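Local coordinates for protein probable AP endonuclease (PDB 6KI3) that probably cleaves the DNA backbone on the 5' side of abasic sites with a zinc-dependent active site, and probably trims mismatched 3' ends, in viral DNA repair, at residues Ser46-Ile51 with Val81-Tyr86; Leu119-Val124 with Ile144-Pro149. One frame throughout, in Å; residues are numbered along the deposited sequence.

How the contacts relate
Both contacts join neighbouring parallel strands of one TIM barrel, and strands 79-83 and 116-120, which lie next to each other in the sheet, bring them together; their centres are about 14 Å apart. They meet at one zinc ion at the C-terminal ends of the barrel strands. His-83 of contact 1 binds it, as do His-120 and Glu-147 of contact 2, so that NE2 of His-83 and NE2 of His-120 come within 3.0 Å of each other. The phosphate of the abasic-site analogue is a further ligand. Contact 2 also reaches a second zinc through Glu-147, while contact 1 extends to the DNA through Phe-50 and Tyr-86.

Contact 1: Ser46-Ile51 with Val81-Tyr86; sequences SAQVFI and VAHGTY. With ZN (zinc ion), chain K; nucleotides of chain D; nucleotides of chain B; nucleotides of chain C.
Strands 46-49 and 79-83 are the two parallel strands of a beta-alpha-beta unit of the TIM barrel, with helix 63-76 connecting them. Three backbone bonds pair them: Val-81 N to Ala-47 O, Val-49 N to Val-81 O and His-83 N to Val-49 O (2.9 Å). Val-49 and Ala-82 share one face of the sheet, where small apolar side chains suit close packing, Val-49 on Ile-30 of helix 25-39 and Ala-82 on Ile-114 in a loop. Gln-48 and Val-81 share the other face and run side by side. With CG anti to the backbone N (chi1 -179°) and the chain extended, Gln-48 carries its amide to the edge of the His-83 ring, the planes 80° apart. There OE1 accepts from His-223 and NE2 donates to Glu-276; an amide suits the place because it can accept from one zinc ligand and donate to another. His-83 binds zinc through NE2 at 2.2 Å, while ND1 donates to a lone pair of Gly-84 O at 2.7 Å, nearly in the ring plane; this fixes the ring's rotation. Phe-50 runs beside it with CZ over one imidazole face, the ring planes oblique at 53°. Tyr-86 turns one ring face to the base of DC9 of chain B, offset toward the rim. Active-site residues at the C-terminal ends of strands are characteristic of TIM barrels; here, as in endonuclease IV, they include zinc ligands.

Contact 2: Leu119-Val124 with Ile144-Pro149; sequences LHLGAV and IYLETP. With ZN (zinc ion), chain K; ZN (zinc ion), chain J; nucleotides of chain C.
His-120 and Glu-147 extend side by side in the same direction, with ring and carboxylate planes 84° apart, and both reach one zinc ion. NE2 of His-120 binds it at 2.1 Å, as does OE2 of Glu-147. These two atoms are close because they share the metal, and no hydrogen bond joins them. In Glu-147, chi1 of -177° swings CG away from the backbone nitrogen, and the extended chain carries the carboxylate out to two metals, where OE1 binds the second zinc, also at 2.1 Å. A glutamate suits this bridging place because it offers one oxygen to each ion. The phosphate of 3DR1 of chain C bridges the same pair, OP1 on the first zinc and OP2 on the second. His-83 completes the first site, and Asp-184, His-223 and Glu-276 the second.

Behind the metals, strands 116-120 and 143-147 pair in parallel as the two strands of a beta-alpha-beta unit of the TIM barrel, helix 126-134 connecting them along the chain. Leu-119 N donates to Tyr-145 O and Glu-147 N to Leu-119 O (2.9 Å); a weak bond from Leu-121 N to Glu-147 O follows. On the face away from the zinc ions, Leu-119 crosses Ile-144, with Leu-119 CD1 4.0 Å from Ile-144 CG2. Leu-121 meets Leu-146 at about a right angle, its CD2 lying 3.8 Å from CD1 of Leu-146; such branched apolar side chains suit the layer between strands and helices, and both leucines also touch helix 126-134. Pro-149 sets its ring obliquely against Leu-121, with CD 3.7 Å from Leu-121 CB.

Contact 1: Ser46-Ile51 with Val81-Tyr86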
ATOM      1  N   SER A  46       1.743  -4.713 -10.597  1.00 29.05           N
ATOM      2  CA  SER A  46       1.240  -3.566  -9.855  1.00 28.85           C
ATOM      3  C   SER A  46       2.366  -2.561  -9.648  1.00 24.82           C
ATOM      4  O   SER A  46       3.534  -2.827  -9.945  1.00 27.09           O
ATOM      5  CB  SER A  46       0.640  -3.986  -8.505  1.00 27.71           C
ATOM      6  OG  SER A  46       1.630  -4.514  -7.640  1.00 27.75           O
ATOM      7  N   ALA A  47       1.993  -1.392  -9.135  1.00 24.20           N
ATOM      8  CA  ALA A  47       2.930  -0.320  -8.823  1.00 24.46           C
ATOM      9  C   ALA A  47       2.212   0.696  -7.946  1.00 23.45           C
ATOM     10  O   ALA A  47       0.980   0.726  -7.884  1.00 23.27           O
ATOM     11  CB  ALA A  47       3.474   0.350 -10.089  1.00 19.30           C
ATOM     12  N   GLN A  48       2.980   1.485  -7.230  1.00 20.19           N
ATOM     13  CA  GLN A  48       2.491   2.562  -6.395  1.00 23.70           C
ATOM     14  C   GLN A  48       3.246   3.884  -6.655  1.00 22.49           C
ATOM     15  O   GLN A  48       4.429   3.898  -6.752  1.00 21.80           O
ATOM     16  CB  GLN A  48       2.526   2.183  -4.929  1.00 22.24           C
ATOM     17  CG  GLN A  48       2.000   3.252  -4.005  1.00 24.06           C
ATOM     18  CD  GLN A  48       1.957   2.816  -2.555  1.00 24.38           C
ATOM     19  OE1 GLN A  48       1.048   2.164  -2.135  1.00 24.68           O
ATOM     20  NE2 GLN A  48       2.942   3.185  -1.815  1.00 22.56           N
ATOM     21  N   VAL A  49       2.534   4.983  -6.763  1.00 21.19           N
ATOM     22  CA  VAL A  49       3.140   6.278  -7.045  1.00 21.78           C
ATOM     23  C   VAL A  49       2.458   7.352  -6.210  1.00 20.07           C
ATOM     24  O   VAL A  49       1.343   7.178  -5.716  1.00 24.04           O
ATOM     25  CB  VAL A  49       3.055   6.652  -8.543  1.00 18.69           C
ATOM     26  CG1 VAL A  49       3.945   5.746  -9.380  1.00 18.96           C
ATOM     27  CG2 VAL A  49       1.612   6.585  -9.025  1.00 19.42           C
ATOM     28  N   PHE A  50       3.156   8.475  -6.055  1.00 22.13           N
ATOM     29  CA  PHE A  50       2.573   9.707  -5.539  1.00 24.63           C
ATOM     30  C   PHE A  50       2.201  10.589  -6.724  1.00 25.79           C
ATOM     31  O   PHE A  50       3.075  10.980  -7.506  1.00 28.79           O
ATOM     32  CB  PHE A  50       3.545  10.456  -4.626  1.00 27.48           C
ATOM     33  CG  PHE A  50       3.756   9.814  -3.285  1.00 27.37           C
ATOM     34  CD1 PHE A  50       2.752   9.817  -2.332  1.00 27.31           C
ATOM     35  CD2 PHE A  50       4.975   9.240  -2.963  1.00 24.69           C
ATOM     36  CE1 PHE A  50       2.948   9.235  -1.093  1.00 28.66           C
ATOM     37  CE2 PHE A  50       5.180   8.660  -1.727  1.00 25.19           C
ATOM     38  CZ  PHE A  50       4.166   8.657  -0.790  1.00 26.55           C
ATOM     39  N   ILE A  51       0.909  10.896  -6.866  1.00 23.31           N
ATOM     40  CA  ILE A  51       0.500  11.914  -7.831  1.00 27.29           C
ATOM     41  C   ILE A  51       0.453  13.298  -7.202  1.00 28.74           C
ATOM     42  O   ILE A  51       0.288  14.292  -7.926  1.00 28.55           O
ATOM     43  CB  ILE A  51      -0.867  11.589  -8.464  1.00 25.21           C
ATOM     44  CG1 ILE A  51      -1.979  11.663  -7.415  1.00 29.30           C
ATOM     45  CG2 ILE A  51      -0.835  10.220  -9.126  1.00 24.70           C
ATOM     46  CD1 ILE A  51      -3.353  11.340  -7.962  1.00 31.68           C
ATOM     47  N   VAL A  81      -1.858   1.984  -7.936  1.00 26.60           N
ATOM     48  CA  VAL A  81      -2.534   2.675  -6.849  1.00 24.68           C
ATOM     49  C   VAL A  81      -1.720   3.914  -6.505  1.00 23.87           C
ATOM     50  O   VAL A  81      -0.489   3.921  -6.600  1.00 24.45           O
ATOM     51  CB  VAL A  81      -2.726   1.766  -5.612  1.00 26.79           C
ATOM     52  CG1 VAL A  81      -1.383   1.387  -4.995  1.00 22.12           C
ATOM     53  CG2 VAL A  81      -3.634   2.428  -4.582  1.00 26.95           C
ATOM     54  N   ALA A  82      -2.420   4.980  -6.137  1.00 25.55           N
ATOM     55  CA  ALA A  82      -1.785   6.223  -5.729  1.00 24.15           C
ATOM     56  C   ALA A  82      -1.769   6.297  -4.209  1.00 25.29           C
ATOM     57  O   ALA A  82      -2.776   6.004  -3.558  1.00 23.15           O
ATOM     58  CB  ALA A  82      -2.518   7.433  -6.311  1.00 24.63           C
ATOM     59  N   HIS A  83      -0.624   6.667  -3.647  1.00 26.16           N
ATOM     60  CA  HIS A  83      -0.529   6.914  -2.217  1.00 24.61           C
ATOM     61  C   HIS A  83      -0.839   8.380  -1.957  1.00 26.75           C
ATOM     62  O   HIS A  83      -0.263   9.266  -2.596  1.00 25.11           O
ATOM     63  CB  HIS A  83       0.858   6.554  -1.684  1.00 25.81           C
ATOM     64  CG  HIS A  83       0.920   6.442  -0.192  1.00 27.21           C
ATOM     65  ND1 HIS A  83       0.558   7.472   0.650  1.00 28.02           N
ATOM     66  CD2 HIS A  83       1.305   5.420   0.610  1.00 27.19           C
ATOM     67  CE1 HIS A  83       0.714   7.089   1.904  1.00 26.11           C
ATOM     68  NE2 HIS A  83       1.168   5.849   1.908  1.00 27.55           N
ATOM     69  N   GLY A  84      -1.765   8.631  -1.036  1.00 27.07           N
ATOM     70  CA  GLY A  84      -2.115   9.994  -0.706  1.00 29.18           C
ATOM     71  C   GLY A  84      -0.988  10.716   0.005  1.00 29.47           C
ATOM     72  O   GLY A  84      -0.042  10.115   0.517  1.00 27.24           O
ATOM     73  N   THR A  85      -1.092  12.042   0.025  1.00 27.87           N
ATOM     74  CA  THR A  85      -0.119  12.840   0.750  1.00 32.73           C
ATOM     75  C   THR A  85      -0.260  12.605   2.250  1.00 37.09           C
ATOM     76  O   THR A  85      -1.268  12.083   2.736  1.00 31.68           O
ATOM     77  CB  THR A  85      -0.296  14.327   0.444  1.00 33.65           C
ATOM     78  OG1 THR A  85      -1.455  14.819   1.128  1.00 34.01           O
ATOM     79  CG2 THR A  85      -0.469  14.545  -1.049  1.00 36.12           C
ATOM     80  N   TYR A  86       0.774  13.001   2.991  1.00 34.61           N
ATOM     81  CA  TYR A  86       0.726  12.884   4.441  1.00 33.85           C
ATOM     82  C   TYR A  86      -0.220  13.896   5.074  1.00 34.27           C
ATOM     83  O   TYR A  86      -0.517  13.777   6.268  1.00 37.34           O
ATOM     84  CB  TYR A  86       2.133  13.037   5.021  1.00 38.52           C
ATOM     85  CG  TYR A  86       3.106  12.001   4.505  1.00 36.18           C
ATOM     86  CD1 TYR A  86       2.676  10.722   4.179  1.00 34.39           C
ATOM     87  CD2 TYR A  86       4.451  12.304   4.331  1.00 33.33           C
ATOM     88  CE1 TYR A  86       3.555   9.771   3.702  1.00 34.61           C
ATOM     89  CE2 TYR A  86       5.339  11.358   3.855  1.00 32.21           C
ATOM     90  CZ  TYR A  86       4.885  10.093   3.542  1.00 33.53           C
ATOM     91  OH  TYR A  86       5.758   9.142   3.066  1.00 32.87           O
TER
HETATM   92 ZN    ZN K 303       1.460   4.544   3.610  1.00 26.00          ZN
ATOM     93  P    DG D  10      -0.903  20.816   8.702  1.00 50.44           P
ATOM     94  OP1  DG D  10      -1.842  20.956   9.837  1.00 57.22           O
ATOM     95  OP2  DG D  10       0.530  21.137   8.888  1.00 48.14           O
ATOM     96  O5'  DG D  10      -1.002  19.325   8.138  1.00 47.41           O
ATOM     97  C5'  DG D  10      -2.274  18.751   7.874  1.00 47.02           C
ATOM     98  C4'  DG D  10      -2.416  17.405   8.561  1.00 45.04           C
ATOM     99  O4'  DG D  10      -1.365  16.515   8.108  1.00 46.07           O
ATOM    100  C3'  DG D  10      -2.309  17.433  10.079  1.00 42.53           C
ATOM    101  O3'  DG D  10      -3.133  16.419  10.632  1.00 50.70           O
ATOM    102  C2'  DG D  10      -0.828  17.152  10.321  1.00 40.62           C
ATOM    103  C1'  DG D  10      -0.493  16.198   9.178  1.00 45.62           C
ATOM    104  N9   DG D  10       0.880  16.322   8.694  1.00 44.56           N
ATOM    105  C8   DG D  10       1.529  17.478   8.333  1.00 44.89           C
ATOM    106  N7   DG D  10       2.752  17.281   7.927  1.00 43.49           N
ATOM    107  C5   DG D  10       2.927  15.908   8.025  1.00 40.99           C
ATOM    108  C6   DG D  10       4.055  15.108   7.724  1.00 36.03           C
ATOM    109  O6   DG D  10       5.160  15.468   7.297  1.00 36.54           O
ATOM    110  N1   DG D  10       3.810  13.758   7.966  1.00 39.11           N
ATOM    111  C2   DG D  10       2.623  13.247   8.439  1.00 38.61           C
ATOM    112  N2   DG D  10       2.576  11.918   8.609  1.00 36.01           N
ATOM    113  N3   DG D  10       1.559  13.985   8.723  1.00 39.95           N
ATOM    114  C4   DG D  10       1.782  15.301   8.493  1.00 40.99           C
TER
ATOM    115  P    DC B   9      12.063   7.089   7.139  1.00 41.29           P
ATOM    116  OP1  DC B   9      12.409   5.688   7.075  1.00 37.06           O
ATOM    117  OP2  DC B   9      12.736   8.026   6.272  1.00 42.28           O
ATOM    118  O5'  DC B   9      10.510   7.179   6.902  1.00 36.21           O
ATOM    119  C5'  DC B   9       9.671   6.287   7.606  1.00 37.55           C
ATOM    120  C4'  DC B   9       8.218   6.601   7.372  1.00 36.14           C
ATOM    121  O4'  DC B   9       7.890   7.858   7.972  1.00 38.39           O
ATOM    122  C3'  DC B   9       7.797   6.741   5.921  1.00 37.43           C
ATOM    123  O3'  DC B   9       7.348   5.477   5.463  1.00 31.11           O
ATOM    124  C2'  DC B   9       6.615   7.684   6.006  1.00 36.52           C
ATOM    125  C1'  DC B   9       6.745   8.377   7.356  1.00 35.61           C
ATOM    126  N1   DC B   9       6.930   9.810   7.239  1.00 35.63           N
ATOM    127  C2   DC B   9       5.874  10.663   7.540  1.00 36.81           C
ATOM    128  O2   DC B   9       4.809  10.180   7.922  1.00 38.43           O
ATOM    129  N3   DC B   9       6.051  11.992   7.437  1.00 35.51           N
ATOM    130  C4   DC B   9       7.218  12.476   7.022  1.00 36.64           C
ATOM    131  N4   DC B   9       7.338  13.790   6.905  1.00 38.03           N
ATOM    132  C5   DC B   9       8.312  11.630   6.703  1.00 37.92           C
ATOM    133  C6   DC B   9       8.124  10.315   6.815  1.00 36.74           C
TER
ATOM    134  P    DC C   2       8.760   8.147   1.680  1.00 38.81           P
ATOM    135  OP1  DC C   2      10.219   8.064   1.908  1.00 34.27           O
ATOM    136  OP2  DC C   2       7.837   8.327   2.823  1.00 40.32           O
ATOM    137  O5'  DC C   2       8.468   9.322   0.639  1.00 34.77           O
ATOM    138  C5'  DC C   2       9.251   9.439  -0.539  1.00 29.36           C
ATOM    139  C4'  DC C   2       8.628  10.439  -1.493  1.00 35.15           C
ATOM    140  O4'  DC C   2       8.655  11.762  -0.897  1.00 27.90           O
ATOM    141  C3'  DC C   2       9.326  10.573  -2.839  1.00 31.23           C
ATOM    142  O3'  DC C   2       8.359  10.871  -3.836  1.00 33.48           O
ATOM    143  C2'  DC C   2      10.282  11.741  -2.603  1.00 33.01           C
ATOM    144  C1'  DC C   2       9.471  12.627  -1.664  1.00 32.90           C
ATOM    145  N1   DC C   2      10.309  13.425  -0.724  1.00 33.30           N
ATOM    146  C2   DC C   2       9.921  14.726  -0.383  1.00 31.96           C
ATOM    147  O2   DC C   2       8.887  15.196  -0.874  1.00 33.07           O
ATOM    148  N3   DC C   2      10.691  15.435   0.479  1.00 33.21           N
ATOM    149  C4   DC C   2      11.797  14.892   0.988  1.00 36.05           C
ATOM    150  N4   DC C   2      12.525  15.632   1.833  1.00 34.16           N
ATOM    151  C5   DC C   2      12.208  13.568   0.654  1.00 31.82           C
ATOM    152  C6   DC C   2      11.441  12.878  -0.196  1.00 32.49           C
TER

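Contact 2: Leu119-Val124 with Ile144-Pro149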
ATOM      1  N   LEU A 119      -4.964   6.183   2.051  1.00 27.35           N
ATOM      2  CA  LEU A 119      -4.963   7.169   3.119  1.00 30.31           C
ATOM      3  C   LEU A 119      -4.584   6.490   4.427  1.00 27.74           C
ATOM      4  O   LEU A 119      -4.910   5.321   4.657  1.00 27.74           O
ATOM      5  CB  LEU A 119      -6.330   7.855   3.262  1.00 26.97           C
ATOM      6  CG  LEU A 119      -6.833   8.648   2.053  1.00 31.52           C
ATOM      7  CD1 LEU A 119      -8.080   9.447   2.408  1.00 35.25           C
ATOM      8  CD2 LEU A 119      -5.742   9.558   1.513  1.00 29.15           C
ATOM      9  N   HIS A 120      -3.887   7.232   5.284  1.00 25.73           N
ATOM     10  CA  HIS A 120      -3.406   6.697   6.550  1.00 30.00           C
ATOM     11  C   HIS A 120      -4.465   6.856   7.630  1.00 31.94           C
ATOM     12  O   HIS A 120      -4.976   7.958   7.853  1.00 34.85           O
ATOM     13  CB  HIS A 120      -2.115   7.395   6.974  1.00 28.10           C
ATOM     14  CG  HIS A 120      -0.911   6.948   6.209  1.00 27.68           C
ATOM     15  ND1 HIS A 120       0.354   7.434   6.456  1.00 26.14           N
ATOM     16  CD2 HIS A 120      -0.780   6.055   5.199  1.00 28.17           C
ATOM     17  CE1 HIS A 120       1.212   6.861   5.633  1.00 28.56           C
ATOM     18  NE2 HIS A 120       0.549   6.019   4.860  1.00 30.95           N
ATOM     19  N   LEU A 121      -4.791   5.751   8.295  1.00 31.01           N
ATOM     20  CA  LEU A 121      -5.691   5.807   9.434  1.00 32.14           C
ATOM     21  C   LEU A 121      -5.041   6.572  10.579  1.00 37.93           C
ATOM     22  O   LEU A 121      -3.833   6.477  10.805  1.00 39.24           O
ATOM     23  CB  LEU A 121      -6.063   4.398   9.893  1.00 33.86           C
ATOM     24  CG  LEU A 121      -7.019   3.606   9.004  1.00 32.56           C
ATOM     25  CD1 LEU A 121      -7.126   2.173   9.491  1.00 29.74           C
ATOM     26  CD2 LEU A 121      -8.387   4.270   8.983  1.00 36.11           C
ATOM     27  N   GLY A 122      -5.852   7.342  11.297  1.00 40.72           N
ATOM     28  CA  GLY A 122      -5.368   8.051  12.459  1.00 41.24           C
ATOM     29  C   GLY A 122      -5.512   7.236  13.729  1.00 43.17           C
ATOM     30  O   GLY A 122      -6.201   6.220  13.774  1.00 39.06           O
ATOM     31  N   ALA A 123      -4.836   7.702  14.776  1.00 42.52           N
ATOM     32  CA  ALA A 123      -4.938   7.065  16.082  1.00 45.96           C
ATOM     33  C   ALA A 123      -6.150   7.605  16.830  1.00 47.87           C
ATOM     34  O   ALA A 123      -6.043   8.017  17.990  1.00 50.60           O
ATOM     35  CB  ALA A 123      -3.658   7.286  16.886  1.00 46.85           C
ATOM     36  N   VAL A 124      -7.306   7.609  16.168  1.00 45.40           N
ATOM     37  CA  VAL A 124      -8.523   8.181  16.729  1.00 46.44           C
ATOM     38  C   VAL A 124      -9.622   7.127  16.747  1.00 49.23           C
ATOM     39  O   VAL A 124      -9.424   5.996  16.288  1.00 46.08           O
ATOM     40  CB  VAL A 124      -8.967   9.428  15.940  1.00 47.33           C
ATOM     41  CG1 VAL A 124      -7.895  10.507  16.001  1.00 43.05           C
ATOM     42  CG2 VAL A 124      -9.279   9.062  14.498  1.00 45.35           C
ATOM     43  N   ILE A 144     -10.843   4.024  -1.932  1.00 32.52           N
ATOM     44  CA  ILE A 144     -10.024   4.584  -0.861  1.00 32.58           C
ATOM     45  C   ILE A 144      -9.555   3.425   0.014  1.00 34.43           C
ATOM     46  O   ILE A 144     -10.362   2.769   0.675  1.00 34.81           O
ATOM     47  CB  ILE A 144     -10.795   5.624  -0.041  1.00 32.90           C
ATOM     48  CG1 ILE A 144     -11.235   6.790  -0.928  1.00 36.12           C
ATOM     49  CG2 ILE A 144      -9.943   6.125   1.114  1.00 26.75           C
ATOM     50  CD1 ILE A 144     -11.925   7.905  -0.167  1.00 31.24           C
ATOM     51  N   TYR A 145      -8.248   3.166   0.011  1.00 28.42           N
ATOM     52  CA  TYR A 145      -7.657   2.096   0.807  1.00 31.15           C
ATOM     53  C   TYR A 145      -7.153   2.684   2.120  1.00 28.60           C
ATOM     54  O   TYR A 145      -6.208   3.479   2.130  1.00 25.91           O
ATOM     55  CB  TYR A 145      -6.523   1.409   0.047  1.00 32.49           C
ATOM     56  CG  TYR A 145      -6.987   0.509  -1.075  1.00 33.05           C
ATOM     57  CD1 TYR A 145      -7.404  -0.791  -0.820  1.00 30.46           C
ATOM     58  CD2 TYR A 145      -6.999   0.954  -2.390  1.00 30.90           C
ATOM     59  CE1 TYR A 145      -7.826  -1.620  -1.840  1.00 30.25           C
ATOM     60  CE2 TYR A 145      -7.419   0.131  -3.420  1.00 31.32           C
ATOM     61  CZ  TYR A 145      -7.831  -1.155  -3.138  1.00 31.08           C
ATOM     62  OH  TYR A 145      -8.250  -1.979  -4.157  1.00 31.03           O
ATOM     63  N   LEU A 146      -7.782   2.291   3.225  1.00 27.34           N
ATOM     64  CA  LEU A 146      -7.358   2.742   4.544  1.00 28.48           C
ATOM     65  C   LEU A 146      -6.210   1.863   5.028  1.00 28.23           C
ATOM     66  O   LEU A 146      -6.367   0.644   5.161  1.00 27.74           O
ATOM     67  CB  LEU A 146      -8.527   2.702   5.525  1.00 31.72           C
ATOM     68  CG  LEU A 146      -9.744   3.542   5.134  1.00 33.39           C
ATOM     69  CD1 LEU A 146     -10.804   3.495   6.222  1.00 34.00           C
ATOM     70  CD2 LEU A 146      -9.334   4.977   4.837  1.00 32.58           C
ATOM     71  N   GLU A 147      -5.059   2.479   5.288  1.00 24.94           N
ATOM     72  CA  GLU A 147      -3.853   1.740   5.632  1.00 27.76           C
ATOM     73  C   GLU A 147      -3.738   1.557   7.139  1.00 27.70           C
ATOM     74  O   GLU A 147      -4.057   2.462   7.915  1.00 26.16           O
ATOM     75  CB  GLU A 147      -2.611   2.456   5.097  1.00 23.06           C
ATOM     76  CG  GLU A 147      -1.311   1.708   5.354  1.00 25.29           C
ATOM     77  CD  GLU A 147      -0.110   2.373   4.713  1.00 26.74           C
ATOM     78  OE1 GLU A 147       1.021   1.896   4.936  1.00 25.85           O
ATOM     79  OE2 GLU A 147      -0.294   3.370   3.984  1.00 25.38           O
ATOM     80  N   THR A 148      -3.284   0.376   7.542  1.00 28.52           N
ATOM     81  CA  THR A 148      -2.997   0.102   8.942  1.00 30.35           C
ATOM     82  C   THR A 148      -1.884   1.027   9.424  1.00 28.14           C
ATOM     83  O   THR A 148      -0.779   0.998   8.861  1.00 29.26           O
ATOM     84  CB  THR A 148      -2.589  -1.357   9.132  1.00 28.37           C
ATOM     85  OG1 THR A 148      -1.462  -1.651   8.296  1.00 28.49           O
ATOM     86  CG2 THR A 148      -3.738  -2.287   8.765  1.00 27.94           C
ATOM     87  N   PRO A 149      -2.124   1.862  10.435  1.00 30.94           N
ATOM     88  CA  PRO A 149      -1.080   2.790  10.885  1.00 31.75           C
ATOM     89  C   PRO A 149      -0.134   2.168  11.899  1.00 33.61           C
ATOM     90  O   PRO A 149      -0.186   0.961  12.157  1.00 28.50           O
ATOM     91  CB  PRO A 149      -1.887   3.934  11.506  1.00 30.85           C
ATOM     92  CG  PRO A 149      -3.094   3.248  12.060  1.00 32.09           C
ATOM     93  CD  PRO A 149      -3.407   2.102  11.119  1.00 32.46           C
TER
HETATM   94 ZN    ZN K 303       1.460   4.544   3.610  1.00 26.00          ZN
HETATM   95 ZN    ZN J 302       2.680   1.590   3.611  1.00 28.15          ZN
ATOM     96  O5' 3DR C   1       5.401   4.209   3.539  1.00 33.08           O
ATOM     97  P   3DR C   1       4.389   4.125   4.787  1.00 26.94           P
ATOM     98  OP1 3DR C   1       3.256   5.040   4.394  1.00 29.09           O
ATOM     99  OP2 3DR C   1       4.027   2.662   4.841  1.00 28.08           O
ATOM    100  OP3 3DR C   1       5.199   4.623   5.959  1.00 30.61           O
ATOM    101  C2' 3DR C   1       6.641   5.730  -0.411  1.00 25.79           C
ATOM    102  C5' 3DR C   1       5.669   5.446   2.885  1.00 27.94           C
ATOM    103  C4' 3DR C   1       6.848   5.240   1.942  1.00 28.69           C
ATOM    104  O4' 3DR C   1       6.665   4.016   1.229  1.00 30.08           O
ATOM    105  C1' 3DR C   1       6.750   4.230  -0.181  1.00 26.98           C
ATOM    106  C3' 3DR C   1       6.971   6.361   0.925  1.00 27.44           C
ATOM    107  O3' 3DR C   1       8.326   6.814   0.895  1.00 31.46           O
TER